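Local coordinates for protein aldehyde dehydrogenase (Trypanosoma brucei, PDB 5MYP) that probably oxidises aldehydes to carboxylic acids with NAD+ as the electron acceptor, as a glycosomal member of the aldehyde dehydrogenase family, at residues K96-P100 / C111-Y115; T126-P130 / I253-C259; Y313-A319 / T344-P349. One frame throughout, in Å; residues are numbered along the deposited sequence. Where two conformers were deposited one is given.

Interaction 1. Residues K96-P100 / C111-Y115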
loop_
_atom_site.group_PDB
_atom_site.type_symbol
_atom_site.label_atom_id
_atom_site.label_comp_id
_atom_site.label_asym_id
_atom_site.label_seq_id
_atom_site.Cartn_x
_atom_site.Cartn_y
_atom_site.Cartn_z
ATOM N N LYS A 96 -13.356 3.204 15.355
ATOM C CA LYS A 96 -13.023 4.230 16.350
ATOM C C LYS A 96 -11.649 4.857 16.082
ATOM O O LYS A 96 -10.752 4.167 15.608
ATOM C CB LYS A 96 -13.077 3.663 17.779
ATOM C CG LYS A 96 -11.867 2.867 18.230
ATOM C CD LYS A 96 -12.197 1.978 19.426
ATOM C CE LYS A 96 -10.926 1.436 20.060
ATOM N NZ LYS A 96 -11.175 0.320 21.009
ATOM N N PRO A 97 -11.491 6.160 16.386
ATOM C CA PRO A 97 -10.169 6.772 16.240
ATOM C C PRO A 97 -9.128 6.175 17.187
ATOM O O PRO A 97 -9.470 5.774 18.296
ATOM C CB PRO A 97 -10.410 8.254 16.589
ATOM C CG PRO A 97 -11.866 8.462 16.427
ATOM C CD PRO A 97 -12.501 7.157 16.790
ATOM N N VAL A 98 -7.884 6.116 16.725
ATOM C CA VAL A 98 -6.736 5.675 17.520
ATOM C C VAL A 98 -5.950 6.908 17.982
ATOM O O VAL A 98 -5.796 7.871 17.220
ATOM C CB VAL A 98 -5.822 4.740 16.683
ATOM C CG1 VAL A 98 -4.526 4.406 17.413
ATOM C CG2 VAL A 98 -6.567 3.463 16.314
ATOM N N LYS A 99 -5.466 6.873 19.223
ATOM C CA LYS A 99 -4.634 7.936 19.776
ATOM C C LYS A 99 -3.157 7.574 19.565
ATOM O O LYS A 99 -2.639 6.699 20.262
ATOM C CB LYS A 99 -4.929 8.135 21.272
ATOM C CG LYS A 99 -6.375 8.488 21.601
ATOM C CD LYS A 99 -6.787 9.878 21.135
ATOM C CE LYS A 99 -6.279 10.976 22.057
ATOM N NZ LYS A 99 -6.375 12.319 21.406
ATOM N N PRO A 100 -2.478 8.229 18.603
ATOM C CA PRO A 100 -1.085 7.873 18.328
ATOM C C PRO A 100 -0.110 8.343 19.410
ATOM O O PRO A 100 -0.398 9.288 20.140
ATOM C CB PRO A 100 -0.792 8.611 17.023
ATOM C CG PRO A 100 -1.632 9.831 17.106
ATOM C CD PRO A 100 -2.891 9.401 17.813
ATOM N N CYS A 111 -4.057 14.895 19.106
ATOM C CA CYS A 111 -3.941 14.163 17.831
ATOM C C CYS A 111 -4.723 12.841 17.813
ATOM O O CYS A 111 -4.838 12.169 18.837
ATOM C CB CYS A 111 -2.463 13.904 17.520
ATOM S SG CYS A 111 -1.499 15.422 17.313
ATOM N N GLU A 112 -5.233 12.486 16.632
ATOM C CA GLU A 112 -6.016 11.267 16.396
ATOM C C GLU A 112 -5.720 10.692 15.015
ATOM O O GLU A 112 -5.387 11.441 14.096
ATOM C CB GLU A 112 -7.512 11.584 16.414
ATOM C CG GLU A 112 -8.158 11.691 17.779
ATOM C CD GLU A 112 -9.676 11.856 17.670
ATOM O OE1 GLU A 112 -10.206 12.046 16.549
ATOM O OE2 GLU A 112 -10.352 11.806 18.710
ATOM N N LEU A 113 -5.854 9.374 14.881
ATOM C CA LEU A 113 -5.863 8.708 13.576
ATOM C C LEU A 113 -7.277 8.182 13.342
ATOM O O LEU A 113 -7.711 7.243 14.010
ATOM C CB LEU A 113 -4.841 7.569 13.534
ATOM C CG LEU A 113 -3.408 7.922 13.943
ATOM C CD1 LEU A 113 -2.509 6.698 13.819
ATOM C CD2 LEU A 113 -2.857 9.082 13.132
ATOM N N GLN A 114 -8.008 8.823 12.433
ATOM C CA GLN A 114 -9.379 8.427 12.093
ATOM C C GLN A 114 -9.343 7.519 10.872
ATOM O O GLN A 114 -8.398 7.576 10.085
ATOM C CB GLN A 114 -10.249 9.657 11.805
ATOM C CG GLN A 114 -10.405 10.618 12.985
ATOM C CD GLN A 114 -11.272 11.829 12.670
ATOM O OE1 GLN A 114 -11.775 11.986 11.552
ATOM N NE2 GLN A 114 -11.449 12.702 13.662
ATOM N N TYR A 115 -10.360 6.676 10.719
ATOM C CA TYR A 115 -10.501 5.818 9.541
ATOM C C TYR A 115 -11.710 6.263 8.750
ATOM O O TYR A 115 -12.777 6.457 9.322
ATOM C CB TYR A 115 -10.642 4.354 9.955
ATOM C CG TYR A 115 -9.390 3.827 10.592
ATOM C CD1 TYR A 115 -8.377 3.269 9.817
ATOM C CD2 TYR A 115 -9.191 3.924 11.971
ATOM C CE1 TYR A 115 -7.209 2.793 10.396
ATOM C CE2 TYR A 115 -8.026 3.451 12.561
ATOM C CZ TYR A 115 -7.044 2.885 11.769
ATOM O OH TYR A 115 -5.897 2.412 12.357
#

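Interaction 2. Residues T126-P130 / I253-C259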
loop_
_atom_site.group_PDB
_atom_site.type_symbol
_atom_site.label_atom_id
_atom_site.label_comp_id
_atom_site.label_asym_id
_atom_site.label_seq_id
_atom_site.Cartn_x
_atom_site.Cartn_y
_atom_site.Cartn_z
ATOM N N THR A 126 -10.999 -14.889 -8.899
ATOM C CA THR A 126 -10.308 -15.952 -9.614
ATOM C C THR A 126 -11.169 -17.225 -9.567
ATOM O O THR A 126 -12.208 -17.266 -8.895
ATOM C CB THR A 126 -8.866 -16.162 -9.077
ATOM O OG1 THR A 126 -8.185 -17.126 -9.889
ATOM C CG2 THR A 126 -8.855 -16.611 -7.618
ATOM N N TRP A 127 -10.730 -18.246 -10.291
ATOM C CA TRP A 127 -11.548 -19.443 -10.557
ATOM C C TRP A 127 -11.360 -20.600 -9.570
ATOM O O TRP A 127 -12.237 -21.456 -9.470
ATOM C CB TRP A 127 -11.308 -19.961 -11.987
ATOM C CG TRP A 127 -9.874 -20.236 -12.310
ATOM C CD1 TRP A 127 -9.000 -19.396 -12.934
ATOM C CD2 TRP A 127 -9.140 -21.424 -12.006
ATOM N NE1 TRP A 127 -7.770 -19.990 -13.048
ATOM C CE2 TRP A 127 -7.826 -21.235 -12.483
ATOM C CE3 TRP A 127 -9.468 -22.639 -11.386
ATOM C CZ2 TRP A 127 -6.838 -22.216 -12.362
ATOM C CZ3 TRP A 127 -8.481 -23.611 -11.252
ATOM C CH2 TRP A 127 -7.184 -23.391 -11.739
ATOM N N ASN A 128 -10.225 -20.647 -8.871
ATOM C CA ASN A 128 -9.845 -21.844 -8.098
ATOM C C ASN A 128 -10.644 -22.017 -6.796
ATOM O O ASN A 128 -10.996 -23.141 -6.428
ATOM C CB ASN A 128 -8.322 -21.900 -7.858
ATOM C CG ASN A 128 -7.814 -20.801 -6.943
ATOM O OD1 ASN A 128 -8.352 -19.698 -6.923
ATOM N ND2 ASN A 128 -6.764 -21.097 -6.190
ATOM N N TYR A 129 -10.925 -20.907 -6.112
ATOM C CA TYR A 129 -11.886 -20.870 -5.003
ATOM C C TYR A 129 -12.819 -19.700 -5.305
ATOM O O TYR A 129 -12.646 -18.605 -4.774
ATOM C CB TYR A 129 -11.178 -20.727 -3.658
ATOM C CG TYR A 129 -10.293 -21.914 -3.356
ATOM C CD1 TYR A 129 -10.797 -23.049 -2.714
ATOM C CD2 TYR A 129 -8.960 -21.918 -3.743
ATOM C CE1 TYR A 129 -9.986 -24.143 -2.456
ATOM C CE2 TYR A 129 -8.140 -23.006 -3.490
ATOM C CZ TYR A 129 -8.649 -24.116 -2.847
ATOM O OH TYR A 129 -7.824 -25.195 -2.600
ATOM N N PRO A 130 -13.798 -19.931 -6.202
ATOM C CA PRO A 130 -14.516 -18.834 -6.845
ATOM C C PRO A 130 -15.526 -18.091 -5.974
ATOM O O PRO A 130 -15.928 -16.991 -6.351
ATOM C CB PRO A 130 -15.209 -19.519 -8.027
ATOM C CG PRO A 130 -15.425 -20.920 -7.568
ATOM C CD PRO A 130 -14.277 -21.249 -6.667
ATOM N N ILE A 253 -5.970 -30.993 -2.090
ATOM C CA ILE A 253 -7.083 -30.037 -2.169
ATOM C C ILE A 253 -7.040 -29.258 -3.489
ATOM O O ILE A 253 -5.980 -28.765 -3.899
ATOM C CB ILE A 253 -7.164 -29.076 -0.950
ATOM C CG1 ILE A 253 -5.900 -28.213 -0.798
ATOM C CG2 ILE A 253 -7.451 -29.863 0.326
ATOM C CD1 ILE A 253 -5.964 -27.247 0.364
ATOM N N ASN A 254 -8.184 -29.221 -4.172
ATOM C CA ASN A 254 -8.327 -28.582 -5.483
ATOM C C ASN A 254 -7.340 -29.089 -6.559
ATOM O O ASN A 254 -7.021 -28.365 -7.511
ATOM C CB ASN A 254 -8.242 -27.053 -5.316
ATOM C CG ASN A 254 -9.111 -26.299 -6.304
ATOM O OD1 ASN A 254 -10.204 -26.741 -6.662
ATOM N ND2 ASN A 254 -8.637 -25.144 -6.735
ATOM N N ALA A 255 -6.890 -30.339 -6.417
ATOM C CA ALA A 255 -5.886 -30.941 -7.306
ATOM C C ALA A 255 -4.630 -30.069 -7.475
ATOM O O ALA A 255 -4.130 -29.886 -8.586
ATOM C CB ALA A 255 -6.515 -31.270 -8.651
ATOM N N GLY A 256 -4.148 -29.519 -6.360
ATOM C CA GLY A 256 -2.934 -28.694 -6.338
ATOM C C GLY A 256 -3.086 -27.239 -6.751
ATOM O O GLY A 256 -2.126 -26.475 -6.659
ATOM N N GLN A 257 -4.289 -26.846 -7.168
ATOM C CA GLN A 257 -4.531 -25.535 -7.775
ATOM C C GLN A 257 -4.899 -24.524 -6.693
ATOM O O GLN A 257 -6.035 -24.056 -6.604
ATOM C CB GLN A 257 -5.611 -25.648 -8.860
ATOM C CG GLN A 257 -5.176 -26.530 -10.029
ATOM C CD GLN A 257 -6.317 -27.018 -10.897
ATOM O OE1 GLN A 257 -6.342 -26.767 -12.100
ATOM N NE2 GLN A 257 -7.258 -27.733 -10.297
ATOM N N THR A 258 -3.902 -24.213 -5.871
ATOM C CA THR A 258 -4.020 -23.287 -4.750
ATOM C C THR A 258 -2.745 -22.444 -4.733
ATOM O O THR A 258 -1.642 -22.986 -4.885
ATOM C CB THR A 258 -4.159 -24.046 -3.407
ATOM O OG1 THR A 258 -5.170 -25.059 -3.519
ATOM C CG2 THR A 258 -4.511 -23.110 -2.257
ATOM N N CYS A 259 -2.901 -21.135 -4.537
ATOM C CA CYS A 259 -1.772 -20.195 -4.511
ATOM C C CYS A 259 -0.789 -20.423 -3.363
ATOM O O CYS A 259 0.353 -19.962 -3.428
ATOM C CB CYS A 259 -2.289 -18.762 -4.465
ATOM S SG CYS A 259 -2.920 -18.204 -6.062
HETATM O O HOH W 1 -5.694 -20.156 -3.862
#

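Interaction 3. Residues Y313-A319 / T344-P349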
loop_
_atom_site.group_PDB
_atom_site.type_symbol
_atom_site.label_atom_id
_atom_site.label_comp_id
_atom_site.label_asym_id
_atom_site.label_seq_id
_atom_site.Cartn_x
_atom_site.Cartn_y
_atom_site.Cartn_z
ATOM N N TYR A 313 -12.199 -36.369 -6.298
ATOM C CA TYR A 313 -10.927 -35.722 -6.607
ATOM C C TYR A 313 -11.123 -34.623 -7.661
ATOM O O TYR A 313 -11.680 -34.895 -8.728
ATOM C CB TYR A 313 -9.923 -36.759 -7.099
ATOM C CG TYR A 313 -8.544 -36.186 -7.314
ATOM C CD1 TYR A 313 -7.746 -35.814 -6.237
ATOM C CD2 TYR A 313 -8.043 -36.000 -8.594
ATOM C CE1 TYR A 313 -6.473 -35.295 -6.431
ATOM C CE2 TYR A 313 -6.780 -35.479 -8.803
ATOM C CZ TYR A 313 -5.998 -35.122 -7.719
ATOM O OH TYR A 313 -4.745 -34.600 -7.921
ATOM N N PRO A 314 -10.665 -33.383 -7.374
ATOM C CA PRO A 314 -10.927 -32.270 -8.300
ATOM C C PRO A 314 -10.241 -32.361 -9.661
ATOM O O PRO A 314 -9.275 -33.102 -9.841
ATOM C CB PRO A 314 -10.424 -31.041 -7.532
ATOM C CG PRO A 314 -10.465 -31.453 -6.108
ATOM C CD PRO A 314 -10.078 -32.894 -6.116
ATOM N N ARG A 315 -10.768 -31.578 -10.591
ATOM C CA ARG A 315 -10.357 -31.576 -11.980
ATOM C C ARG A 315 -9.328 -30.464 -12.217
ATOM O O ARG A 315 -9.346 -29.436 -11.528
ATOM C CB ARG A 315 -11.611 -31.388 -12.860
ATOM C CG ARG A 315 -12.127 -29.970 -13.077
ATOM C CD ARG A 315 -12.895 -29.872 -14.387
ATOM N NE ARG A 315 -13.933 -30.896 -14.482
ATOM C CZ ARG A 315 -15.142 -30.838 -13.912
ATOM N NH1 ARG A 315 -15.503 -29.823 -13.123
ATOM N NH2 ARG A 315 -15.990 -31.847 -14.077
ATOM N N ILE A 316 -8.454 -30.672 -13.198
ATOM C CA ILE A 316 -7.588 -29.607 -13.705
ATOM C C ILE A 316 -8.485 -28.641 -14.491
ATOM O O ILE A 316 -9.447 -29.061 -15.127
ATOM C CB ILE A 316 -6.431 -30.149 -14.587
ATOM C CG1 ILE A 316 -5.598 -31.204 -13.831
ATOM C CG2 ILE A 316 -5.537 -29.013 -15.079
ATOM C CD1 ILE A 316 -5.082 -30.768 -12.477
ATOM N N VAL A 317 -8.175 -27.349 -14.415
ATOM C CA VAL A 317 -9.049 -26.290 -14.960
ATOM C C VAL A 317 -9.410 -26.461 -16.443
ATOM O O VAL A 317 -10.563 -26.262 -16.820
ATOM C CB VAL A 317 -8.456 -24.878 -14.695
ATOM C CG1 VAL A 317 -7.168 -24.639 -15.474
ATOM C CG2 VAL A 317 -9.478 -23.784 -14.986
ATOM N N ASN A 318 -8.438 -26.855 -17.265
ATOM C CA ASN A 318 -8.665 -27.043 -18.704
ATOM C C ASN A 318 -7.586 -27.932 -19.332
ATOM O O ASN A 318 -6.601 -28.283 -18.673
ATOM C CB ASN A 318 -8.766 -25.682 -19.427
ATOM C CG ASN A 318 -7.527 -24.809 -19.250
ATOM O OD1 ASN A 318 -6.401 -25.301 -19.196
ATOM N ND2 ASN A 318 -7.737 -23.499 -19.169
ATOM N N ALA A 319 -7.787 -28.286 -20.602
ATOM C CA ALA A 319 -6.862 -29.151 -21.347
ATOM C C ALA A 319 -5.440 -28.587 -21.435
ATOM O O ALA A 319 -4.468 -29.333 -21.317
ATOM C CB ALA A 319 -7.407 -29.417 -22.749
ATOM N N THR A 344 -11.276 -36.546 -18.623
ATOM C CA THR A 344 -11.839 -36.017 -17.375
ATOM C C THR A 344 -10.898 -35.037 -16.646
ATOM O O THR A 344 -11.193 -34.631 -15.520
ATOM C CB THR A 344 -12.197 -37.167 -16.409
ATOM O OG1 THR A 344 -11.000 -37.850 -16.004
ATOM C CG2 THR A 344 -13.177 -38.156 -17.069
ATOM N N LEU A 345 -9.782 -34.667 -17.282
ATOM C CA LEU A 345 -8.792 -33.726 -16.732
ATOM C C LEU A 345 -8.350 -34.106 -15.305
ATOM O O LEU A 345 -8.319 -33.274 -14.394
ATOM C CB LEU A 345 -9.335 -32.293 -16.800
ATOM C CG LEU A 345 -9.683 -31.751 -18.195
ATOM C CD1 LEU A 345 -10.481 -30.461 -18.090
ATOM C CD2 LEU A 345 -8.424 -31.535 -19.025
ATOM N N THR A 346 -8.019 -35.383 -15.141
ATOM C CA THR A 346 -7.647 -35.953 -13.854
ATOM C C THR A 346 -6.157 -36.250 -13.863
ATOM O O THR A 346 -5.685 -36.963 -14.745
ATOM C CB THR A 346 -8.422 -37.256 -13.586
ATOM O OG1 THR A 346 -9.830 -37.002 -13.649
ATOM C CG2 THR A 346 -8.091 -37.802 -12.218
ATOM N N ILE A 347 -5.424 -35.679 -12.907
ATOM C CA ILE A 347 -4.017 -36.019 -12.674
ATOM C C ILE A 347 -3.844 -36.301 -11.180
ATOM O O ILE A 347 -4.062 -35.418 -10.354
ATOM C CB ILE A 347 -3.051 -34.885 -13.091
ATOM C CG1 ILE A 347 -3.233 -34.523 -14.571
ATOM C CG2 ILE A 347 -1.596 -35.286 -12.816
ATOM C CD1 ILE A 347 -2.435 -33.313 -15.017
ATOM N N ALA A 348 -3.461 -37.531 -10.837
ATOM C CA ALA A 348 -3.241 -37.896 -9.438
ATOM C C ALA A 348 -1.976 -37.213 -8.905
ATOM O O ALA A 348 -1.077 -36.892 -9.688
ATOM C CB ALA A 348 -3.122 -39.406 -9.287
ATOM N N PRO A 349 -1.899 -36.985 -7.577
ATOM C CA PRO A 349 -0.684 -36.404 -7.007
ATOM C C PRO A 349 0.547 -37.226 -7.373
ATOM O O PRO A 349 0.533 -38.454 -7.244
ATOM C CB PRO A 349 -0.941 -36.422 -5.495
ATOM C CG PRO A 349 -2.416 -36.479 -5.360
ATOM C CD PRO A 349 -2.910 -37.253 -6.543
HETATM O O HOH W 2 -7.017 -33.565 -11.455
#

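Interaction 1. Residues K96-P100 / C111-Y115
A single antiparallel beta bridge ties Val98, in the loop that follows helix 69-95, to Leu113 on the long strand 110-124. The two residues form a hydrogen-bonded pair. Leu113 N reaches Val98 O at 2.8 Å in the carbonyl plane, and the return bond, Val98 N to Leu113 O, measures 2.9 Å with its donor tilted from that plane. Flanking these bonds, Pro97 CA and Glu112 CA bring CA-H...O contacts to Leu113 O and Val98 O.

Beyond the bridge the side chains sort to two faces. On one, Val98 has CG1 anti to its own nitrogen (chi1 173°), which leaves CG2 to meet the edge of the Tyr115 ring near its plane, 4.0 Å from CE2. Pro100 lies across Leu113, its CB 4.1 Å from Leu113 CG. On the other face, the Pro97 ring runs beside the extended Glu112 chain, CB 3.8 Å from OE1. That carboxylate oxygen also takes a nearly straight bond from Gln114 NE2, in the plane of the amide, and forms a salt bridge with Arg461.

Lys99 starts away from the strand, but bends at chi2 and chi3 (-69° and -78°) bring NZ back to within 3.0 Å of Cys111 O, above the carbonyl plane. Its ammonium group also pairs with Asp110. The second subunit packs on Pro100, Cys111 and Leu113. Antiparallel strands 110-124 and 454-461, with the loop bridged alongside, are consistent with the oligomerisation region through which aldehyde dehydrogenase subunits pair.

Interaction 2. Residues T126-P130 / I253-C259
With CG set between its backbone N and carbonyl carbon (chi1 67°), Asn128 turns its amide to Gln257, while Tyr129, its CG beside the nitrogen (chi1 -63°), sends its hydroxyl to Thr258. Asn128 ND2 donates to Gln257 O at 3.1 Å, the oxygen lying in the plane of the amide but the donor standing above that of the carbonyl. From the opposite face of this carbonyl comes Asn254 ND2, at 2.8 Å, so two amides grip one buried oxygen.

Tyr129 OH gives its proton to Thr258 OG1 at 2.8 Å, the threonine oxygen lying at the ring edge, in plane. Asn254 ND2 sits over one face of the same ring. The Gln257 amide stands at the edge of the Trp127 ring, the two planes 69° apart, with OE1 3.5 Å from CH2; Gln257 NE2 ties back to Asn254 O.

One N-H of Asn128 ND2 is used on Gln257 O, which fixes the amide. The other meets a water (2.7 Å) that also accepts from the backbone N of Cys259, the predicted catalytic cysteine. This is consistent with the oxyanion hole of aldehyde dehydrogenases, where such donors would stabilise negative charge on a substrate oxygen.

Interaction 3. Residues Y313-A319 / T344-P349
Two direct hydrogen bonds join Tyr313-Ala319 to Thr344-Pro349. Ile316 N points almost straight at Leu345 O, 2.9 Å away at an N-H...O angle of 178°. Tyr313 has CG anti to its nitrogen (chi1 -175°), a setting that carries the phenol across to the strand, where OH donates to Ile347 O at 2.7 Å. Both donors lie in the plane of the carbonyl they meet, and Ile347 O lies near the plane of the ring, at its edge. A water adds a third link, donating to Pro314 O and Leu345 O while accepting from Ile347 N.

At the start of strand 346-353 lies a G1 beta bulge, in which Leu345 and Thr346 both face Asp341. Leu345 takes the positive-phi position (phi 51°) and aims its side chain at the loop.

Apolar contacts spread from there. Leu345 CB lies 4.2 Å from Ile316 CB, and its CD2 is 4.4 Å from Ala319 CB at the start of helix 319-328, which Asn318 caps through His321 N. Ile316 CG1 and Ile347 CD1 meet at 4.0 Å, and Phe322 of the same helix packs on both Leu345 and Ile347. At the other end Pro349 CD lies 3.9 Å from Tyr313 CZ.

Among charged groups, Arg315 forms a salt bridge with Glu309, while Arg66 donates to Tyr313 O, Thr344 O and Thr346 OG1.

How the interactions relate
Along the chain the three contacts come in series. Interactions 1 and 3 lie on opposite sides of the chain's centre, their own centres about 50 Å apart, whereas interaction 2 sits deep inside, about 11 Å from interaction 3 between centres. Strand 110-124 connects the first two: interaction 1 uses its early part, at the dimer interface, and the loop beyond its end enters interaction 2. Interactions 2 and 3 touch through the Gln257 amide, which probably bonds through NE2 to Arg315 O and through OE1 to Val317 N. The predicted catalytic Cys259 loop is thereby joined to the loop packing on strand 346-353, which shares a mixed sheet with strand 264-268, next after Cys259.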